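Local coordinates for protein pectate lyase II (Xanthomonas campestris pv. campestris, PDB 2QX3) that probably cleaves pectate by an eliminative mechanism, as a secreted parallel beta-helix lyase of polysaccharide lyase family 1, at residues A[238-243]-A[304-309]. Numbering follows the deposited sequence.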
ATOM      1  N   ILE A 238      15.738   5.265   3.426  1.00 24.65           N
ATOM      2  CA  ILE A 238      15.707   5.399   4.881  1.00 24.31           C
ATOM      3  C   ILE A 238      14.257   5.435   5.351  1.00 24.19           C
ATOM      4  O   ILE A 238      13.450   6.222   4.832  1.00 24.66           O
ATOM      5  CB  ILE A 238      16.479   6.668   5.364  1.00 24.60           C
ATOM      6  CG1 ILE A 238      17.939   6.609   4.895  1.00 25.07           C
ATOM      7  CG2 ILE A 238      16.406   6.824   6.900  1.00 24.00           C
ATOM      8  CD1 ILE A 238      18.615   7.978   4.792  1.00 26.24           C
ATOM      9  N   ALA A 239      13.935   4.580   6.322  1.00 23.57           N
ATOM     10  CA  ALA A 239      12.613   4.565   6.959  1.00 23.10           C
ATOM     11  C   ALA A 239      12.667   5.003   8.424  1.00 23.09           C
ATOM     12  O   ALA A 239      13.486   4.506   9.214  1.00 22.79           O
ATOM     13  CB  ALA A 239      11.983   3.184   6.852  1.00 23.06           C
ATOM     14  N   LYS A 240      11.792   5.939   8.772  1.00 22.65           N
ATOM     15  CA  LYS A 240      11.555   6.300  10.153  1.00 22.66           C
ATOM     16  C   LYS A 240      10.420   5.417  10.681  1.00 22.54           C
ATOM     17  O   LYS A 240       9.254   5.592  10.318  1.00 22.64           O
ATOM     18  CB  LYS A 240      11.229   7.793  10.281  1.00 22.60           C
ATOM     19  CG  LYS A 240      11.034   8.241  11.718  1.00 23.20           C
ATOM     20  CD  LYS A 240      10.687   9.717  11.793  1.00 25.49           C
ATOM     21  CE  LYS A 240      10.331  10.122  13.218  1.00 26.15           C
ATOM     22  NZ  LYS A 240      11.444   9.857  14.173  1.00 28.21           N
ATOM     23  N   ILE A 241      10.788   4.463  11.530  1.00 22.32           N
ATOM     24  CA  ILE A 241       9.885   3.419  11.994  1.00 22.35           C
ATOM     25  C   ILE A 241       9.516   3.693  13.457  1.00 22.71           C
ATOM     26  O   ILE A 241      10.312   3.458  14.373  1.00 23.11           O
ATOM     27  CB  ILE A 241      10.524   2.013  11.810  1.00 22.31           C
ATOM     28  CG1 ILE A 241      11.016   1.842  10.363  1.00 22.33           C
ATOM     29  CG2 ILE A 241       9.548   0.919  12.198  1.00 21.09           C
ATOM     30  CD1 ILE A 241      11.704   0.520  10.062  1.00 22.39           C
ATOM     31  N   GLU A 242       8.299   4.186  13.661  1.00 22.77           N
ATOM     32  CA  GLU A 242       7.898   4.783  14.933  1.00 22.92           C
ATOM     33  C   GLU A 242       6.605   4.188  15.479  1.00 23.06           C
ATOM     34  O   GLU A 242       5.623   4.086  14.757  1.00 23.41           O
ATOM     35  CB  GLU A 242       7.751   6.299  14.749  1.00 22.64           C
ATOM     36  CG  GLU A 242       7.373   7.057  16.006  1.00 22.75           C
ATOM     37  CD  GLU A 242       7.297   8.565  15.800  1.00 23.77           C
ATOM     38  OE1 GLU A 242       7.157   9.275  16.812  1.00 25.93           O
ATOM     39  OE2 GLU A 242       7.379   9.043  14.644  1.00 23.61           O
ATOM     40  N   SER A 243       6.614   3.789  16.752  1.00 22.92           N
ATOM     41  CA  SER A 243       5.402   3.362  17.470  1.00 22.90           C
ATOM     42  C   SER A 243       4.464   2.402  16.729  1.00 22.92           C
ATOM     43  O   SER A 243       3.230   2.532  16.816  1.00 22.71           O
ATOM     44  CB  SER A 243       4.599   4.578  17.955  1.00 22.92           C
ATOM     45  OG  SER A 243       5.398   5.424  18.755  1.00 23.57           O
ATOM     46  N   TYR A 304       5.701  17.883   8.320  1.00 25.98           N
ATOM     47  CA  TYR A 304       4.285  17.786   8.672  1.00 25.43           C
ATOM     48  C   TYR A 304       4.074  17.432  10.135  1.00 25.81           C
ATOM     49  O   TYR A 304       4.955  16.870  10.795  1.00 25.57           O
ATOM     50  CB  TYR A 304       3.533  16.799   7.765  1.00 24.83           C
ATOM     51  CG  TYR A 304       4.046  15.368   7.778  1.00 23.38           C
ATOM     52  CD1 TYR A 304       4.841  14.883   6.738  1.00 22.60           C
ATOM     53  CD2 TYR A 304       3.717  14.495   8.819  1.00 22.38           C
ATOM     54  CE1 TYR A 304       5.300  13.566   6.733  1.00 22.09           C
ATOM     55  CE2 TYR A 304       4.177  13.180   8.832  1.00 21.32           C
ATOM     56  CZ  TYR A 304       4.965  12.724   7.788  1.00 22.11           C
ATOM     57  OH  TYR A 304       5.409  11.425   7.793  1.00 22.34           O
ATOM     58  N   ILE A 305       2.889  17.781  10.621  1.00 26.21           N
ATOM     59  CA  ILE A 305       2.461  17.504  11.973  1.00 26.67           C
ATOM     60  C   ILE A 305       1.718  16.177  11.973  1.00 26.64           C
ATOM     61  O   ILE A 305       0.900  15.917  11.083  1.00 26.61           O
ATOM     62  CB  ILE A 305       1.513  18.635  12.470  1.00 27.09           C
ATOM     63  CG1 ILE A 305       2.198  20.018  12.387  1.00 28.41           C
ATOM     64  CG2 ILE A 305       0.962  18.341  13.863  1.00 27.16           C
ATOM     65  CD1 ILE A 305       3.624  20.095  12.951  1.00 30.33           C
ATOM     66  N   TYR A 306       2.005  15.332  12.960  1.00 26.45           N
ATOM     67  CA  TYR A 306       1.280  14.072  13.125  1.00 26.50           C
ATOM     68  C   TYR A 306       1.093  13.744  14.598  1.00 26.92           C
ATOM     69  O   TYR A 306       1.878  14.176  15.437  1.00 26.94           O
ATOM     70  CB  TYR A 306       2.003  12.928  12.408  1.00 25.71           C
ATOM     71  CG  TYR A 306       3.383  12.597  12.953  1.00 25.55           C
ATOM     72  CD1 TYR A 306       4.489  13.390  12.640  1.00 24.42           C
ATOM     73  CD2 TYR A 306       3.587  11.470  13.760  1.00 24.65           C
ATOM     74  CE1 TYR A 306       5.761  13.081  13.132  1.00 23.73           C
ATOM     75  CE2 TYR A 306       4.854  11.152  14.246  1.00 23.56           C
ATOM     76  CZ  TYR A 306       5.931  11.963  13.931  1.00 24.08           C
ATOM     77  OH  TYR A 306       7.183  11.656  14.404  1.00 24.63           O
ATOM     78  N   THR A 307       0.049  12.987  14.920  1.00 27.66           N
ATOM     79  CA  THR A 307      -0.169  12.592  16.306  1.00 28.52           C
ATOM     80  C   THR A 307      -0.046  11.085  16.442  1.00 28.27           C
ATOM     81  O   THR A 307      -0.653  10.322  15.691  1.00 28.68           O
ATOM     82  CB  THR A 307      -1.527  13.061  16.891  1.00 28.86           C
ATOM     83  OG1 THR A 307      -2.542  12.121  16.539  1.00 30.77           O
ATOM     84  CG2 THR A 307      -1.924  14.460  16.399  1.00 29.23           C
ATOM     85  N   VAL A 308       0.751  10.678  17.421  1.00 28.15           N
ATOM     86  CA  VAL A 308       1.106   9.283  17.623  1.00 27.96           C
ATOM     87  C   VAL A 308       0.154   8.615  18.621  1.00 27.57           C
ATOM     88  O   VAL A 308      -0.079   9.134  19.709  1.00 27.50           O
ATOM     89  CB  VAL A 308       2.569   9.174  18.112  1.00 28.04           C
ATOM     90  CG1 VAL A 308       2.964   7.728  18.364  1.00 27.92           C
ATOM     91  CG2 VAL A 308       3.512   9.825  17.106  1.00 28.32           C
ATOM     92  N   THR A 309      -0.422   7.489  18.213  1.00 27.09           N
ATOM     93  CA  THR A 309      -1.117   6.584  19.123  1.00 26.87           C
ATOM     94  C   THR A 309      -0.015   5.888  19.914  1.00 26.84           C
ATOM     95  O   THR A 309       0.956   5.413  19.314  1.00 26.60           O
ATOM     96  CB  THR A 309      -1.930   5.511  18.338  1.00 27.03           C
ATOM     97  OG1 THR A 309      -2.832   6.154  17.425  1.00 27.15           O
ATOM     98  CG2 THR A 309      -2.727   4.606  19.270  1.00 26.10           C
TER
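Glu242 and Tyr306 meet through one short hydrogen bond, from Tyr306 OH to Glu242 OE2 at 2.6 Å. The acceptor uses its syn lone pair, on the side of the other carboxylate oxygen. The carboxylate sits at the edge of the tyrosine ring, near the ring plane, and the two flat groups are almost perpendicular, 86° apart. Glu242 CG lies anti to the backbone N (chi1 -178°), and the chain beyond it is extended, which carries the acid out from the strand to the phenol. OE2 is also hydrogen-bonded to His217 NE2, so two partners grip this oxygen. The two hydrogen bonds at OE2 probably help to fix how the carboxylate is turned. The imidazole of His217 meets the Tyr306 ring edge-to-face as well.

The fold is a right-handed parallel beta-helix. Strand 238-242 is one strand of a face, paired in parallel with strands 215-226 and 263-267. Segment 304-309 belongs to the loop before helix 314-321 and runs over the outside of that face.

Val308 packs beside the acid. Val308 CG2 is 3.7 Å from Glu242 OE1. Val308 CG1 lies 3.4 Å from Ser243 OG. Both valine methyls thus border polar groups, one on the strand and one just past its end. Lys240 CE, part of the aliphatic chain, comes within 3.7 Å of Tyr306 OH.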